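Local coordinates for protein squalene synthase HpnC (Alicyclobacillus acidocaldarius subsp. acidocaldarius, PDB 4HD1) that probably acts in squalene synthesis, as an all-helical, prenyltransferase-type enzyme of the squalene/phytoene synthase family, at residues A71-L76 with A112-Q117. Residues are numbered along the deposited sequence; the frame is centred on the assembly and turned at random.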
loop_
_atom_site.group_PDB
_atom_site.type_symbol
_atom_site.label_atom_id
_atom_site.label_comp_id
_atom_site.label_asym_id
_atom_site.label_seq_id
_atom_site.Cartn_x
_atom_site.Cartn_y
_atom_site.Cartn_z
ATOM N N ALA A 71 18.394 -8.960 5.112
ATOM C CA ALA A 71 18.574 -8.834 6.555
ATOM C C ALA A 71 17.262 -8.433 7.219
ATOM O O ALA A 71 16.951 -8.884 8.326
ATOM C CB ALA A 71 19.668 -7.827 6.874
ATOM N N TYR A 72 16.491 -7.594 6.530
ATOM C CA TYR A 72 15.206 -7.123 7.041
ATOM C C TYR A 72 14.198 -8.269 7.047
ATOM O O TYR A 72 13.363 -8.373 7.950
ATOM C CB TYR A 72 14.703 -5.954 6.200
ATOM C CG TYR A 72 13.660 -5.090 6.870
ATOM C CD1 TYR A 72 14.016 -4.142 7.833
ATOM C CD2 TYR A 72 12.312 -5.203 6.522
ATOM C CE1 TYR A 72 13.055 -3.340 8.439
ATOM C CE2 TYR A 72 11.345 -4.407 7.121
ATOM C CZ TYR A 72 11.719 -3.480 8.075
ATOM O OH TYR A 72 10.747 -2.697 8.655
ATOM N N GLU A 73 14.299 -9.135 6.044
ATOM C CA GLU A 73 13.485 -10.342 5.965
ATOM C C GLU A 73 13.863 -11.317 7.084
ATOM O O GLU A 73 12.990 -11.985 7.648
ATOM C CB GLU A 73 13.639 -10.993 4.592
ATOM C CG GLU A 73 12.773 -12.220 4.369
ATOM C CD GLU A 73 12.820 -12.712 2.938
ATOM O OE1 GLU A 73 13.084 -13.916 2.737
ATOM O OE2 GLU A 73 12.599 -11.898 2.014
ATOM N N GLU A 74 15.159 -11.377 7.398
ATOM C CA GLU A 74 15.664 -12.157 8.528
ATOM C C GLU A 74 15.068 -11.712 9.860
ATOM O O GLU A 74 14.657 -12.550 10.670
ATOM C CB GLU A 74 17.195 -12.095 8.594
ATOM C CG GLU A 74 17.897 -13.045 7.640
ATOM C CD GLU A 74 17.387 -14.470 7.753
ATOM O OE1 GLU A 74 17.345 -15.008 8.881
ATOM O OE2 GLU A 74 17.020 -15.051 6.711
ATOM N N GLU A 75 15.031 -10.398 10.079
ATOM C CA GLU A 75 14.422 -9.809 11.273
ATOM C C GLU A 75 12.939 -10.174 11.350
ATOM O O GLU A 75 12.447 -10.583 12.404
ATOM C CB GLU A 75 14.619 -8.286 11.285
ATOM C CG GLU A 75 16.047 -7.850 11.606
ATOM C CD GLU A 75 16.429 -6.492 11.025
ATOM O OE1 GLU A 75 15.691 -5.505 11.245
ATOM O OE2 GLU A 75 17.487 -6.405 10.357
ATOM N N LEU A 76 12.245 -10.048 10.220
ATOM C CA LEU A 76 10.832 -10.395 10.123
ATOM C C LEU A 76 10.579 -11.850 10.515
ATOM O O LEU A 76 9.683 -12.126 11.310
ATOM C CB LEU A 76 10.304 -10.106 8.711
ATOM C CG LEU A 76 8.816 -10.256 8.355
ATOM C CD1 LEU A 76 8.472 -11.689 7.972
ATOM C CD2 LEU A 76 7.880 -9.730 9.442
ATOM N N ALA A 112 7.921 -6.337 -2.737
ATOM C CA ALA A 112 7.485 -5.166 -3.508
ATOM C C ALA A 112 8.650 -4.231 -3.818
ATOM O O ALA A 112 8.748 -3.692 -4.919
ATOM C CB ALA A 112 6.389 -4.413 -2.774
ATOM N N ASN A 113 9.524 -4.050 -2.833
ATOM C CA ASN A 113 10.732 -3.253 -2.984
ATOM C C ASN A 113 11.679 -3.847 -4.045
ATOM O O ASN A 113 12.241 -3.110 -4.858
ATOM C CB ASN A 113 11.425 -3.109 -1.623
ATOM C CG ASN A 113 12.576 -2.123 -1.643
ATOM O OD1 ASN A 113 13.599 -2.344 -2.296
ATOM N ND2 ASN A 113 12.425 -1.033 -0.901
ATOM N N ARG A 114 11.834 -5.172 -4.047
ATOM C CA ARG A 114 12.642 -5.857 -5.067
ATOM C C ARG A 114 12.020 -5.723 -6.457
ATOM O O ARG A 114 12.743 -5.609 -7.446
ATOM C CB ARG A 114 12.837 -7.339 -4.737
ATOM C CG ARG A 114 13.487 -7.613 -3.391
ATOM C CD ARG A 114 13.775 -9.098 -3.210
ATOM N NE ARG A 114 14.283 -9.398 -1.871
ATOM C CZ ARG A 114 13.585 -10.012 -0.916
ATOM N NH1 ARG A 114 12.334 -10.413 -1.136
ATOM N NH2 ARG A 114 14.142 -10.233 0.267
ATOM N N ARG A 115 10.685 -5.742 -6.526
ATOM C CA ARG A 115 9.965 -5.570 -7.794
ATOM C C ARG A 115 10.190 -4.171 -8.352
ATOM O O ARG A 115 10.374 -4.002 -9.554
ATOM C CB ARG A 115 8.459 -5.822 -7.638
ATOM C CG ARG A 115 8.094 -7.091 -6.892
ATOM C CD ARG A 115 8.239 -8.330 -7.747
ATOM N NE ARG A 115 6.984 -8.616 -8.433
ATOM C CZ ARG A 115 6.498 -9.837 -8.613
ATOM N NH1 ARG A 115 7.153 -10.893 -8.151
ATOM N NH2 ARG A 115 5.352 -9.998 -9.246
ATOM N N ASP A 116 10.179 -3.177 -7.465
ATOM C CA ASP A 116 10.413 -1.787 -7.846
ATOM C C ASP A 116 11.846 -1.569 -8.345
ATOM O O ASP A 116 12.072 -0.717 -9.197
ATOM C CB ASP A 116 10.108 -0.856 -6.671
ATOM C CG ASP A 116 9.260 0.352 -7.068
ATOM O OD1 ASP A 116 8.330 0.220 -7.898
ATOM O OD2 ASP A 116 9.508 1.445 -6.519
ATOM N N GLN A 117 12.803 -2.338 -7.820
ATOM C CA GLN A 117 14.201 -2.264 -8.266
ATOM C C GLN A 117 14.350 -2.675 -9.724
ATOM O O GLN A 117 15.108 -2.060 -10.476
ATOM C CB GLN A 117 15.103 -3.170 -7.421
ATOM C CG GLN A 117 15.537 -2.594 -6.083
ATOM C CD GLN A 117 16.180 -3.638 -5.176
ATOM O OE1 GLN A 117 17.172 -4.274 -5.538
ATOM N NE2 GLN A 117 15.614 -3.813 -3.986
#
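At its edge, and nearly in its plane, the R114 guanidinium meets E73 OE2; the carboxylate and guanidinium planes are turned 81° against each other, so the meeting is not the side-by-side, two-pronged kind. One oxygen does the work: R114 NH2 donates to E73 OE2 at 2.9 Å, a nearly straight hydrogen bond inside a salt bridge. The nitrogen comes at that oxygen from above the carboxylate plane, 43° out of it, while R114 NH1 stays farther from E73 OE2, at 3.5 Å. The two chains, both largely extended, cross at about a right angle: E73 has its CG anti to the backbone N (chi1 -177°), and R114 runs straight from CG to NE. The charges are shared further. E73 OE1 pairs with R77 one turn on, and R114 is also gripped by D70 through NH2 and by E111 through NH1, which should help fix the turn of its guanidinium. Within helix 104-118, Q117 NE2 bonds N113 OD1, one turn back, at 3.0 Å. The E73-R114 salt bridge links helices 65-81 and 104-118 of the all-helical squalene/phytoene synthase fold; beside it the E73 chain rests on L107 and I110, R114 lies on M66, and N113 packs against L69 and against V54 of helix 41-56.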